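Local coordinates for flavin prenyltransferase PAD1, mitochondrial (Aspergillus niger, PDB 6QLG), which probably transfers a dimethylallyl group to N5 and C6 of reduced FMN, making the prenylated flavin cofactor used by ferulic acid decarboxylase, at residues Ile57-Ala62 / Gly206-Leu211; Ala131-Gly136 / Leu156-Arg161; Glu175-Arg178 / Val182-Pro185; Phe190-Lys193 / Asp199-Asp202. One frame throughout, in Å; residues are numbered along the deposited sequence.

How the interactions relate
The four contacts lie in one alpha/beta domain built on a parallel sheet. Interactions 2 and 3 are neighbours, their centres about 7 Å apart: strands 155-160 and 182-183 lie side by side, and interaction 3 opens along the chain after interaction 2 has closed. Interactions 1 and 4 share helix 197-210, with centres about 14 Å apart, and touch the same dimethylallyl diphosphate. Interaction 1 spans the longest stretch of chain and encloses the other three. Met208 and Leu211 of interaction 1 pack on the strands and on Phe184 of interactions 2 and 3. Interactions 2 and 4 meet different dimethylallyl diphosphate molecules; at the one near Arg161, the third subunit supplies Tyr191, so several subunits build each site.

Interaction 1: Ile57-Ala62 / Gly206-Leu211; sequences IKVLIA and GRMLDL. With DMA (dimethylallyl diphosphate), chain N.
Val59 holds CG1 anti to its backbone N (chi1 161°), which leaves CG2 beside that nitrogen and facing Met208, whose CG is likewise beside its own N and whose chain runs extended from there. The two side chains cross at about a right angle, with Val59 CG2 4.0 Å from Met208 SD. One turn further on, the methyl of Ala62 meets a branch of Leu209, CB to CD1 3.8 Å, while the other branch, CD2, lies more loosely 4.4 Å from CG1 of Val59. The contact is apolar throughout and small, because the segment axes stay 10.7 Å apart and cross at -62°; Val205 adds to the packing against Val59 and Ala62. In this Rossmann-like alpha/beta fold, helix 53-65 follows the first strand of the parallel sheet, and helix 197-210 is the last helix, laid against strand 155-160 through Met208. From that helix Arg207 turns to the bound dimethylallyl diphosphate. Its chain, bent at chi2 and chi3, presents the guanidinium edge to the diphosphate: NE gives a nearly straight bond to O3B (2.8 Å, 168°) and NH2 another to the bridging O3A at 3.2 Å. A weak salt bridge from NH1 to Asp210 OD2, 3.4 Å long, and a salt bridge from NH2 to Glu152 of the second subunit probably steady the group's rotation.

Interaction 2: Ala131-Gly136 / Leu156-Arg161; sequences AAIHSG and LVLVAR. With FMN (flavin mononucleotide), chain M; DMA (dimethylallyl diphosphate), chain J.
Ile133 and Leu158 reach for each other tip to tip, CD1 of the isoleucine lying 3.8 Å from CD2 of the leucine. This is helix-on-sheet packing in the Rossmann-like alpha/beta fold: helix 127-135 lies over strand 155-160, next to strand 119-125. Ile133 has CG1 beside its backbone N (chi1 -62°) and sends CD1 down to the strand, while its other branch, CG2, reaches a looser 4.3 Å contact with Leu156 CD2. Alternation along the strand puts Leu156 and Leu158 on this face and turns Val157 to the other. Ala146 of helix 141-151 and Val176 of helix 167-178 also touch Ile133, so three helices meet in this buried core. The helix ends at Ser135, and Gly136 after it leaves helical angles with positive phi. In the last turn, Ala131 O accepts from both N and OG of Ser135, which come from opposite faces of the carbonyl plane; the OG bond is 2.8 Å. At the other end, the strand runs into the active site. Arg161, its chain bent at chi2, spans flavin and diphosphate: NH2 donates to FMN O4, and NH1 makes a weak bond to O3B of dimethylallyl diphosphate. Carbonyls of Val187 and Pro188 of the third subunit take further bonds from NH1 and NE. On the backbone, Arg161 O accepts from the flavin N3 at 2.9 Å, with an N-H...O angle of 156°.

Interaction 3: Glu175-Arg178 / Val182-Pro185; sequences EVTR and VIFP
In the last turn of helix 167-178, Val176 and Thr177 lie against Ile183 of strand 182-183, and the backbones come nearest at Thr177 and Val182, whose CA atoms are 5.7 Å apart. Ile183 carries the contact from the strand. With CG1 beside its backbone N (chi1 -57°) and a second bend at chi2 (-61°), its CD1 swings toward the helix and stops 3.8 Å from CG1 of Val176, the two side chains crossing at about a right angle. Val176 places that methyl between its backbone N and carbonyl carbon, chi1 84°, and also packs on Leu130 and Ile133 of helix 127-135. The helix and the strand are the last two elements of the beta-alpha-beta unit of strand 155-160, helix 167-178 and strand 182-183, and the contact spans the turn that links them. Thr177 lies obliquely across Ile183, its OG1 3.4 Å from Ile183 CG1. That oxygen is also hydrogen-bonded to Met173 O one turn back in the helix. A water donates a hydrogen bond to Thr177 OG1 at 2.8 Å and accepts one from Ile183 N at the same length, bridging the helix end and the strand through the buried threonine. Other copies of the protein cover this edge: Leu170 of the third subunit packs on Thr177, and Arg153 of the second subunit touches both Thr177 and Val182.

Interaction 4: Phe190-Lys193 / Asp199-Asp202; sequences FYIK and DLID. With DMA (dimethylallyl diphosphate), chain N.
Oxygen O3B of the bound dimethylallyl diphosphate is gripped by Tyr191 and by Arg207: the Tyr191 OH donates to it at 2.6 Å, and Arg207 NE bonds the same oxygen from helix 197-210. The tyrosine ring does a second job. C5, one of the methyls of the dimethylallyl group, sits over its centre, 3.6 Å above the plane, while O1B of the diphosphate lies at the ring edge, in plane, 3.0 Å from CE2. One aromatic side chain therefore meets both the prenyl tail and the charged head of the bound diphosphate, and Tyr191 is predicted to bind dimethylallyl monophosphate too. Tyr191 has CG between its backbone N and carbonyl carbon (chi1 62°), and the ring of Trp222 meets it with planes about 85° apart. Across the contact itself the packing is mainly apolar. Ile192 points at the helix, its CD1 4.0 Å from CD2 of Leu200 and 3.8 Å from the backbone O of Asp199. Phe190 starts away from the helix, but its ring returns to bring CE1 within 4.3 Å of CD1 of Leu200; among side chains, then, CD1 of the leucine meets Phe190 and CD2 meets Ile192. A short 3-10 turn, in which Lys193 N bonds Phe190 O, sets these side chains out. It lies in the loop between strand 182-183 and helix 197-210 and packs on the helix's first turns, while Ile201 on the same helix touches helix 53-65 and also Phe190 of the third subunit.

Interaction 1: Ile57-Ala62 / Gly206-Leu211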
loop_
_atom_site.group_PDB
_atom_site.type_symbol
_atom_site.label_atom_id
_atom_site.label_comp_id
_atom_site.label_asym_id
_atom_site.label_seq_id
_atom_site.Cartn_x
_atom_site.Cartn_y
_atom_site.Cartn_z
ATOM N N ILE B 57 8.468 -38.127 6.943
ATOM C CA ILE B 57 8.346 -39.576 7.087
ATOM C C ILE B 57 7.259 -39.920 8.097
ATOM O O ILE B 57 6.426 -40.805 7.859
ATOM C CB ILE B 57 9.704 -40.190 7.479
ATOM C CG1 ILE B 57 10.680 -40.125 6.302
ATOM C CG2 ILE B 57 9.530 -41.629 7.943
ATOM C CD1 ILE B 57 12.135 -40.252 6.707
ATOM N N LYS B 58 7.234 -39.215 9.229
ATOM C CA LYS B 58 6.237 -39.514 10.252
ATOM C C LYS B 58 4.841 -39.073 9.833
ATOM O O LYS B 58 3.849 -39.645 10.299
ATOM C CB LYS B 58 6.634 -38.866 11.576
ATOM C CG LYS B 58 7.874 -39.487 12.198
ATOM C CD LYS B 58 7.840 -39.398 13.711
ATOM C CE LYS B 58 8.470 -40.623 14.347
ATOM N NZ LYS B 58 7.548 -41.258 15.329
ATOM N N VAL B 59 4.736 -38.068 8.959
ATOM C CA VAL B 59 3.428 -37.699 8.428
ATOM C C VAL B 59 2.875 -38.822 7.558
ATOM O O VAL B 59 1.693 -39.174 7.649
ATOM C CB VAL B 59 3.515 -36.368 7.657
ATOM C CG1 VAL B 59 2.319 -36.209 6.731
ATOM C CG2 VAL B 59 3.591 -35.193 8.629
ATOM N N LEU B 60 3.723 -39.411 6.708
ATOM C CA LEU B 60 3.281 -40.515 5.863
ATOM C C LEU B 60 2.826 -41.705 6.702
ATOM O O LEU B 60 1.820 -42.350 6.386
ATOM C CB LEU B 60 4.405 -40.930 4.912
ATOM C CG LEU B 60 4.698 -40.013 3.725
ATOM C CD1 LEU B 60 6.012 -40.401 3.064
ATOM C CD2 LEU B 60 3.560 -40.054 2.721
ATOM N N ILE B 61 3.555 -42.006 7.778
ATOM C CA ILE B 61 3.184 -43.120 8.645
ATOM C C ILE B 61 1.867 -42.830 9.354
ATOM O O ILE B 61 0.996 -43.704 9.459
ATOM C CB ILE B 61 4.317 -43.410 9.649
ATOM C CG1 ILE B 61 5.559 -43.923 8.917
ATOM C CG2 ILE B 61 3.864 -44.408 10.708
ATOM C CD1 ILE B 61 6.809 -43.933 9.771
ATOM N N ALA B 62 1.692 -41.598 9.840
ATOM C CA ALA B 62 0.477 -41.250 10.568
ATOM C C ALA B 62 -0.744 -41.260 9.656
ATOM O O ALA B 62 -1.830 -41.685 10.069
ATOM C CB ALA B 62 0.639 -39.884 11.237
ATOM N N GLY B 206 0.996 -34.479 14.873
ATOM C CA GLY B 206 -0.413 -34.487 15.229
ATOM C C GLY B 206 -1.063 -33.126 15.072
ATOM O O GLY B 206 -2.225 -33.025 14.670
ATOM N N ARG B 207 -0.325 -32.059 15.387
ATOM C CA ARG B 207 -0.875 -30.717 15.236
ATOM C C ARG B 207 -0.973 -30.315 13.770
ATOM O O ARG B 207 -1.891 -29.580 13.392
ATOM C CB ARG B 207 -0.029 -29.712 16.018
ATOM C CG ARG B 207 -0.014 -29.960 17.520
ATOM C CD ARG B 207 -1.336 -29.570 18.170
ATOM N NE ARG B 207 -1.451 -28.121 18.322
ATOM C CZ ARG B 207 -2.198 -27.344 17.545
ATOM N NH1 ARG B 207 -2.908 -27.874 16.558
ATOM N NH2 ARG B 207 -2.236 -26.034 17.754
ATOM N N MET B 208 -0.039 -30.781 12.935
ATOM C CA MET B 208 -0.151 -30.567 11.495
ATOM C C MET B 208 -1.443 -31.162 10.955
ATOM O O MET B 208 -2.192 -30.501 10.225
ATOM C CB MET B 208 1.040 -31.194 10.768
ATOM C CG MET B 208 2.375 -30.528 10.989
ATOM S SD MET B 208 3.684 -31.553 10.287
ATOM C CE MET B 208 5.085 -30.992 11.254
ATOM N N LEU B 209 -1.715 -32.423 11.300
ATOM C CA LEU B 209 -2.859 -33.123 10.732
ATOM C C LEU B 209 -4.181 -32.641 11.314
ATOM O O LEU B 209 -5.235 -32.925 10.732
ATOM C CB LEU B 209 -2.696 -34.630 10.937
ATOM C CG LEU B 209 -1.427 -35.218 10.310
ATOM C CD1 LEU B 209 -1.413 -36.736 10.416
ATOM C CD2 LEU B 209 -1.278 -34.780 8.857
ATOM N N ASP B 210 -4.150 -31.922 12.442
ATOM C CA ASP B 210 -5.353 -31.248 12.922
ATOM C C ASP B 210 -5.909 -30.293 11.875
ATOM O O ASP B 210 -7.128 -30.111 11.785
ATOM C CB ASP B 210 -5.055 -30.478 14.212
ATOM C CG ASP B 210 -4.994 -31.374 15.432
ATOM O OD1 ASP B 210 -5.512 -32.508 15.370
ATOM O OD2 ASP B 210 -4.432 -30.937 16.458
ATOM N N LEU B 211 -5.035 -29.674 11.081
ATOM C CA LEU B 211 -5.470 -28.733 10.059
ATOM C C LEU B 211 -6.218 -29.406 8.916
ATOM O O LEU B 211 -6.874 -28.711 8.133
ATOM C CB LEU B 211 -4.264 -27.961 9.523
ATOM C CG LEU B 211 -3.618 -27.055 10.573
ATOM C CD1 LEU B 211 -2.193 -26.692 10.190
ATOM C CD2 LEU B 211 -4.462 -25.805 10.782
HETATM C C1 DMA N . -0.077 -24.158 23.513
HETATM O O1 DMA N . -0.924 -24.559 22.472
HETATM C C2 DMA N . -0.867 -23.349 24.539
HETATM C C3 DMA N . -0.925 -23.743 25.795
HETATM C C4 DMA N . -1.722 -22.929 26.807
HETATM C C5 DMA N . -0.202 -25.012 26.241
HETATM P PA DMA N . -0.828 -23.757 21.032
HETATM O O1A DMA N . 0.092 -22.566 21.183
HETATM O O2A DMA N . -2.200 -23.292 20.614
HETATM O O3A DMA N . -0.233 -24.763 19.872
HETATM P PB DMA N . 0.790 -26.011 20.195
HETATM O O1B DMA N . 1.683 -25.639 21.351
HETATM O O2B DMA N . 1.652 -26.286 18.984
HETATM O O3B DMA N . -0.021 -27.236 20.543
#

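Interaction 2: Ala131-Gly136 / Leu156-Arg161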
loop_
_atom_site.group_PDB
_atom_site.type_symbol
_atom_site.label_atom_id
_atom_site.label_comp_id
_atom_site.label_asym_id
_atom_site.label_seq_id
_atom_site.Cartn_x
_atom_site.Cartn_y
_atom_site.Cartn_z
ATOM N N ALA B 131 9.019 -19.959 -1.738
ATOM C CA ALA B 131 9.096 -18.848 -2.680
ATOM C C ALA B 131 8.504 -19.219 -4.033
ATOM O O ALA B 131 7.868 -18.383 -4.687
ATOM C CB ALA B 131 10.544 -18.402 -2.841
ATOM N N ALA B 132 8.722 -20.458 -4.481
ATOM C CA ALA B 132 8.102 -20.914 -5.721
ATOM C C ALA B 132 6.585 -20.820 -5.640
ATOM O O ALA B 132 5.929 -20.373 -6.588
ATOM C CB ALA B 132 8.538 -22.348 -6.032
ATOM N N ILE B 133 6.011 -21.223 -4.505
ATOM C CA ILE B 133 4.561 -21.178 -4.347
ATOM C C ILE B 133 4.077 -19.736 -4.241
ATOM O O ILE B 133 3.070 -19.360 -4.852
ATOM C CB ILE B 133 4.138 -22.016 -3.127
ATOM C CG1 ILE B 133 4.524 -23.482 -3.336
ATOM C CG2 ILE B 133 2.643 -21.890 -2.881
ATOM C CD1 ILE B 133 4.448 -24.322 -2.077
ATOM N N HIS B 134 4.786 -18.908 -3.471
ATOM C CA HIS B 134 4.400 -17.506 -3.336
ATOM C C HIS B 134 4.490 -16.776 -4.671
ATOM O O HIS B 134 3.575 -16.037 -5.053
ATOM C CB HIS B 134 5.275 -16.815 -2.290
ATOM C CG HIS B 134 5.166 -15.321 -2.310
ATOM N ND1 HIS B 134 5.964 -14.526 -3.104
ATOM C CD2 HIS B 134 4.347 -14.478 -1.638
ATOM C CE1 HIS B 134 5.641 -13.258 -2.921
ATOM N NE2 HIS B 134 4.663 -13.201 -2.035
ATOM N N SER B 135 5.597 -16.962 -5.395
ATOM C CA SER B 135 5.776 -16.252 -6.657
ATOM C C SER B 135 4.845 -16.780 -7.739
ATOM O O SER B 135 4.454 -16.027 -8.640
ATOM C CB SER B 135 7.228 -16.360 -7.125
ATOM O OG SER B 135 7.560 -17.706 -7.430
ATOM N N GLY B 136 4.475 -18.055 -7.665
ATOM C CA GLY B 136 3.733 -18.706 -8.720
ATOM C C GLY B 136 4.586 -19.442 -9.732
ATOM O O GLY B 136 4.036 -20.036 -10.667
ATOM N N LEU B 156 -3.851 -26.186 2.108
ATOM C CA LEU B 156 -2.432 -26.325 1.802
ATOM C C LEU B 156 -1.633 -25.900 3.024
ATOM O O LEU B 156 -1.721 -24.744 3.452
ATOM C CB LEU B 156 -2.039 -25.482 0.583
ATOM C CG LEU B 156 -0.539 -25.381 0.284
ATOM C CD1 LEU B 156 0.034 -26.741 -0.108
ATOM C CD2 LEU B 156 -0.265 -24.351 -0.803
ATOM N N VAL B 157 -0.854 -26.826 3.577
ATOM C CA VAL B 157 -0.057 -26.582 4.774
ATOM C C VAL B 157 1.415 -26.632 4.392
ATOM O O VAL B 157 1.881 -27.622 3.815
ATOM C CB VAL B 157 -0.372 -27.602 5.882
ATOM C CG1 VAL B 157 0.537 -27.379 7.083
ATOM C CG2 VAL B 157 -1.835 -27.505 6.293
ATOM N N LEU B 158 2.143 -25.567 4.714
ATOM C CA LEU B 158 3.572 -25.470 4.440
ATOM C C LEU B 158 4.317 -25.499 5.767
ATOM O O LEU B 158 4.264 -24.532 6.536
ATOM C CB LEU B 158 3.900 -24.196 3.662
ATOM C CG LEU B 158 3.089 -23.896 2.402
ATOM C CD1 LEU B 158 3.576 -22.606 1.760
ATOM C CD2 LEU B 158 3.179 -25.047 1.420
ATOM N N VAL B 159 5.011 -26.604 6.037
ATOM C CA VAL B 159 5.853 -26.702 7.224
ATOM C C VAL B 159 7.172 -26.001 6.926
ATOM O O VAL B 159 8.216 -26.647 6.762
ATOM C CB VAL B 159 6.057 -28.171 7.647
ATOM C CG1 VAL B 159 6.767 -28.253 8.995
ATOM C CG2 VAL B 159 4.712 -28.883 7.720
ATOM N N ALA B 160 7.129 -24.670 6.846
ATOM C CA ALA B 160 8.269 -23.877 6.400
ATOM C C ALA B 160 9.316 -23.803 7.505
ATOM O O ALA B 160 9.053 -23.253 8.579
ATOM C CB ALA B 160 7.814 -22.476 5.997
ATOM N N ARG B 161 10.502 -24.339 7.240
ATOM C CA ARG B 161 11.553 -24.448 8.245
ATOM C C ARG B 161 12.737 -23.585 7.828
ATOM O O ARG B 161 13.372 -23.844 6.799
ATOM C CB ARG B 161 11.972 -25.905 8.434
ATOM C CG ARG B 161 12.792 -26.135 9.684
ATOM C CD ARG B 161 14.277 -26.074 9.384
ATOM N NE ARG B 161 15.077 -25.941 10.597
ATOM C CZ ARG B 161 16.198 -25.230 10.674
ATOM N NH1 ARG B 161 16.863 -25.152 11.818
ATOM N NH2 ARG B 161 16.650 -24.586 9.606
HETATM N N1 FMN M . 16.726 -24.560 3.032
HETATM C C2 FMN M . 15.788 -23.959 3.845
HETATM O O2 FMN M . 15.091 -23.054 3.403
HETATM N N3 FMN M . 15.640 -24.379 5.149
HETATM C C4 FMN M . 16.435 -25.402 5.633
HETATM O O4 FMN M . 16.321 -25.794 6.796
HETATM C C4A FMN M . 17.381 -26.011 4.820
HETATM N N5 FMN M . 18.163 -27.032 5.328
HETATM C C5A FMN M . 19.109 -27.651 4.531
HETATM C C6 FMN M . 19.902 -28.686 5.040
HETATM C C7 FMN M . 20.858 -29.316 4.247
HETATM C C7M FMN M . 21.703 -30.428 4.812
HETATM C C8 FMN M . 21.012 -28.898 2.925
HETATM C C8M FMN M . 22.037 -29.556 2.041
HETATM C C9 FMN M . 20.218 -27.860 2.424
HETATM C C9A FMN M . 19.262 -27.230 3.214
HETATM N N10 FMN M . 18.463 -26.207 2.705
HETATM C C10 FMN M . 17.526 -25.584 3.510
HETATM C "C1'" FMN M . 18.638 -25.729 1.289
HETATM C "C2'" FMN M . 17.689 -26.337 0.255
HETATM O "O2'" FMN M . 17.891 -27.732 0.160
HETATM C "C3'" FMN M . 17.945 -25.667 -1.096
HETATM O "O3'" FMN M . 17.547 -24.316 -1.024
HETATM C "C4'" FMN M . 17.212 -26.344 -2.248
HETATM O "O4'" FMN M . 17.309 -25.544 -3.406
HETATM C "C5'" FMN M . 15.739 -26.551 -1.934
HETATM O "O5'" FMN M . 15.188 -27.315 -2.981
HETATM P P FMN M . 13.732 -27.983 -2.843
HETATM O O1P FMN M . 13.162 -28.204 -4.221
HETATM O O2P FMN M . 13.882 -29.305 -2.131
HETATM O O3P FMN M . 12.793 -27.081 -2.074
HETATM C C1 DMA J . 21.186 -25.112 6.448
HETATM O O1 DMA J . 21.553 -23.785 6.676
HETATM C C2 DMA J . 21.904 -25.604 5.203
HETATM C C3 DMA J . 22.810 -26.540 5.327
HETATM C C4 DMA J . 23.525 -27.019 4.074
HETATM C C5 DMA J . 23.129 -27.130 6.701
HETATM P PA DMA J . 20.697 -23.004 7.834
HETATM O O1A DMA J . 21.299 -21.638 8.087
HETATM O O2A DMA J . 19.299 -22.863 7.273
HETATM O O3A DMA J . 20.742 -23.953 9.194
HETATM P PB DMA J . 20.557 -23.398 10.741
HETATM O O1B DMA J . 19.403 -22.420 10.776
HETATM O O2B DMA J . 21.794 -22.695 11.255
HETATM O O3B DMA J . 20.281 -24.568 11.658
#

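Interaction 3: Glu175-Arg178 / Val182-Pro185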
loop_
_atom_site.group_PDB
_atom_site.type_symbol
_atom_site.label_atom_id
_atom_site.label_comp_id
_atom_site.label_asym_id
_atom_site.label_seq_id
_atom_site.Cartn_x
_atom_site.Cartn_y
_atom_site.Cartn_z
ATOM N N GLU B 175 2.149 -13.257 2.531
ATOM C CA GLU B 175 1.366 -13.113 1.310
ATOM C C GLU B 175 0.840 -14.449 0.796
ATOM O O GLU B 175 -0.254 -14.493 0.222
ATOM C CB GLU B 175 2.199 -12.396 0.242
ATOM C CG GLU B 175 2.403 -10.910 0.568
ATOM C CD GLU B 175 3.211 -10.153 -0.475
ATOM O OE1 GLU B 175 3.626 -10.760 -1.485
ATOM O OE2 GLU B 175 3.437 -8.941 -0.275
ATOM N N VAL B 176 1.575 -15.545 0.998
ATOM C CA VAL B 176 1.013 -16.840 0.624
ATOM C C VAL B 176 -0.077 -17.248 1.609
ATOM O O VAL B 176 -1.022 -17.956 1.240
ATOM C CB VAL B 176 2.118 -17.911 0.504
ATOM C CG1 VAL B 176 2.458 -18.517 1.863
ATOM C CG2 VAL B 176 1.697 -18.999 -0.480
ATOM N N THR B 177 0.023 -16.805 2.867
ATOM C CA THR B 177 -1.062 -17.024 3.820
ATOM C C THR B 177 -2.341 -16.349 3.342
ATOM O O THR B 177 -3.424 -16.948 3.361
ATOM C CB THR B 177 -0.660 -16.503 5.204
ATOM O OG1 THR B 177 0.298 -17.388 5.797
ATOM C CG2 THR B 177 -1.874 -16.387 6.119
ATOM N N ARG B 178 -2.232 -15.096 2.893
ATOM C CA ARG B 178 -3.402 -14.385 2.391
ATOM C C ARG B 178 -3.974 -15.059 1.151
ATOM O O ARG B 178 -5.189 -15.007 0.922
ATOM C CB ARG B 178 -3.038 -12.926 2.108
ATOM C CG ARG B 178 -2.869 -12.104 3.385
ATOM C CD ARG B 178 -2.168 -10.776 3.149
ATOM N NE ARG B 178 -2.097 -9.993 4.381
ATOM C CZ ARG B 178 -1.408 -8.865 4.519
ATOM N NH1 ARG B 178 -0.721 -8.374 3.497
ATOM N NH2 ARG B 178 -1.405 -8.229 5.684
ATOM N N VAL B 182 -1.355 -22.228 4.771
ATOM C CA VAL B 182 -1.139 -22.212 6.214
ATOM C C VAL B 182 0.342 -22.443 6.473
ATOM O O VAL B 182 0.898 -23.472 6.067
ATOM C CB VAL B 182 -1.992 -23.271 6.930
ATOM C CG1 VAL B 182 -1.687 -23.274 8.425
ATOM C CG2 VAL B 182 -3.474 -23.026 6.675
ATOM N N ILE B 183 0.981 -21.493 7.149
ATOM C CA ILE B 183 2.387 -21.608 7.522
ATOM C C ILE B 183 2.470 -22.307 8.874
ATOM O O ILE B 183 1.908 -21.830 9.865
ATOM C CB ILE B 183 3.065 -20.229 7.571
ATOM C CG1 ILE B 183 2.928 -19.512 6.224
ATOM C CG2 ILE B 183 4.533 -20.366 7.967
ATOM C CD1 ILE B 183 3.572 -20.254 5.066
ATOM N N PHE B 184 3.175 -23.441 8.918
ATOM C CA PHE B 184 3.330 -24.245 10.130
ATOM C C PHE B 184 4.817 -24.417 10.414
ATOM O O PHE B 184 5.419 -25.428 10.019
ATOM C CB PHE B 184 2.638 -25.604 9.982
ATOM C CG PHE B 184 2.492 -26.373 11.281
ATOM C CD1 PHE B 184 3.593 -26.953 11.898
ATOM C CD2 PHE B 184 1.249 -26.526 11.872
ATOM C CE1 PHE B 184 3.457 -27.656 13.086
ATOM C CE2 PHE B 184 1.106 -27.232 13.060
ATOM C CZ PHE B 184 2.213 -27.796 13.665
ATOM N N PRO B 185 5.451 -23.467 11.091
ATOM C CA PRO B 185 6.840 -23.670 11.515
ATOM C C PRO B 185 6.921 -24.790 12.535
ATOM O O PRO B 185 6.154 -24.811 13.508
ATOM C CB PRO B 185 7.233 -22.317 12.129
ATOM C CG PRO B 185 5.948 -21.640 12.450
ATOM C CD PRO B 185 4.920 -22.152 11.492
HETATM O O HOH W 1 -0.342 -19.157 7.831
#

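Interaction 4: Phe190-Lys193 / Asp199-Asp202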
loop_
_atom_site.group_PDB
_atom_site.type_symbol
_atom_site.label_atom_id
_atom_site.label_comp_id
_atom_site.label_asym_id
_atom_site.label_seq_id
_atom_site.Cartn_x
_atom_site.Cartn_y
_atom_site.Cartn_z
ATOM N N PHE B 190 7.355 -27.782 24.034
ATOM C CA PHE B 190 8.069 -28.316 25.189
ATOM C C PHE B 190 7.160 -28.578 26.384
ATOM O O PHE B 190 7.557 -29.318 27.290
ATOM C CB PHE B 190 9.195 -27.365 25.598
ATOM C CG PHE B 190 10.298 -27.255 24.582
ATOM C CD1 PHE B 190 11.283 -28.225 24.502
ATOM C CD2 PHE B 190 10.349 -26.184 23.707
ATOM C CE1 PHE B 190 12.301 -28.124 23.569
ATOM C CE2 PHE B 190 11.364 -26.075 22.774
ATOM C CZ PHE B 190 12.340 -27.048 22.705
ATOM N N TYR B 191 5.953 -28.005 26.408
ATOM C CA TYR B 191 5.079 -28.184 27.562
ATOM C C TYR B 191 4.574 -29.614 27.714
ATOM O O TYR B 191 4.041 -29.949 28.776
ATOM C CB TYR B 191 3.888 -27.220 27.491
ATOM C CG TYR B 191 2.976 -27.421 26.301
ATOM C CD1 TYR B 191 1.985 -28.396 26.311
ATOM C CD2 TYR B 191 3.094 -26.620 25.172
ATOM C CE1 TYR B 191 1.148 -28.577 25.227
ATOM C CE2 TYR B 191 2.261 -26.793 24.087
ATOM C CZ TYR B 191 1.290 -27.774 24.118
ATOM O OH TYR B 191 0.459 -27.951 23.037
ATOM N N ILE B 192 4.719 -30.461 26.691
ATOM C CA ILE B 192 4.322 -31.859 26.826
ATOM C C ILE B 192 5.298 -32.661 27.672
ATOM O O ILE B 192 5.021 -33.827 27.977
ATOM C CB ILE B 192 4.169 -32.534 25.448
ATOM C CG1 ILE B 192 5.543 -32.817 24.831
ATOM C CG2 ILE B 192 3.323 -31.675 24.520
ATOM C CD1 ILE B 192 5.483 -33.672 23.579
ATOM N N LYS B 193 6.426 -32.064 28.058
ATOM C CA LYS B 193 7.453 -32.719 28.868
ATOM C C LYS B 193 7.900 -34.028 28.215
ATOM O O LYS B 193 7.674 -35.131 28.714
ATOM C CB LYS B 193 6.952 -32.943 30.299
ATOM C CG LYS B 193 6.633 -31.651 31.042
ATOM C CD LYS B 193 6.278 -31.916 32.495
ATOM C CE LYS B 193 4.780 -31.796 32.725
ATOM N NZ LYS B 193 4.434 -31.887 34.170
ATOM N N ASP B 199 9.128 -37.829 20.671
ATOM C CA ASP B 199 7.912 -37.361 21.330
ATOM C C ASP B 199 7.516 -35.977 20.831
ATOM O O ASP B 199 6.338 -35.721 20.554
ATOM C CB ASP B 199 8.105 -37.332 22.846
ATOM C CG ASP B 199 8.152 -38.716 23.457
ATOM O OD1 ASP B 199 7.664 -39.673 22.818
ATOM O OD2 ASP B 199 8.674 -38.840 24.584
ATOM N N LEU B 200 8.486 -35.070 20.720
ATOM C CA LEU B 200 8.188 -33.733 20.221
ATOM C C LEU B 200 7.769 -33.775 18.757
ATOM O O LEU B 200 6.848 -33.057 18.349
ATOM C CB LEU B 200 9.399 -32.824 20.430
ATOM C CG LEU B 200 9.708 -32.526 21.902
ATOM C CD1 LEU B 200 11.116 -31.980 22.095
ATOM C CD2 LEU B 200 8.676 -31.566 22.487
ATOM N N ILE B 201 8.414 -34.630 17.957
ATOM C CA ILE B 201 8.028 -34.775 16.557
ATOM C C ILE B 201 6.600 -35.295 16.447
ATOM O O ILE B 201 5.811 -34.815 15.622
ATOM C CB ILE B 201 9.018 -35.697 15.818
ATOM C CG1 ILE B 201 10.413 -35.072 15.776
ATOM C CG2 ILE B 201 8.533 -35.972 14.403
ATOM C CD1 ILE B 201 11.418 -35.890 14.990
ATOM N N ASP B 202 6.244 -36.279 17.278
ATOM C CA ASP B 202 4.901 -36.852 17.228
ATOM C C ASP B 202 3.837 -35.801 17.514
ATOM O O ASP B 202 2.769 -35.800 16.891
ATOM C CB ASP B 202 4.783 -38.009 18.223
ATOM C CG ASP B 202 5.553 -39.244 17.784
ATOM O OD1 ASP B 202 5.816 -39.391 16.572
ATOM O OD2 ASP B 202 5.896 -40.068 18.658
HETATM C C1 DMA N . -0.077 -24.158 23.513
HETATM O O1 DMA N . -0.924 -24.559 22.472
HETATM C C2 DMA N . -0.867 -23.349 24.539
HETATM C C3 DMA N . -0.925 -23.743 25.795
HETATM C C4 DMA N . -1.722 -22.929 26.807
HETATM C C5 DMA N . -0.202 -25.012 26.241
HETATM P PA DMA N . -0.828 -23.757 21.032
HETATM O O1A DMA N . 0.092 -22.566 21.183
HETATM O O2A DMA N . -2.200 -23.292 20.614
HETATM O O3A DMA N . -0.233 -24.763 19.872
HETATM P PB DMA N . 0.790 -26.011 20.195
HETATM O O1B DMA N . 1.683 -25.639 21.351
HETATM O O2B DMA N . 1.652 -26.286 18.984
HETATM O O3B DMA N . -0.021 -27.236 20.543
#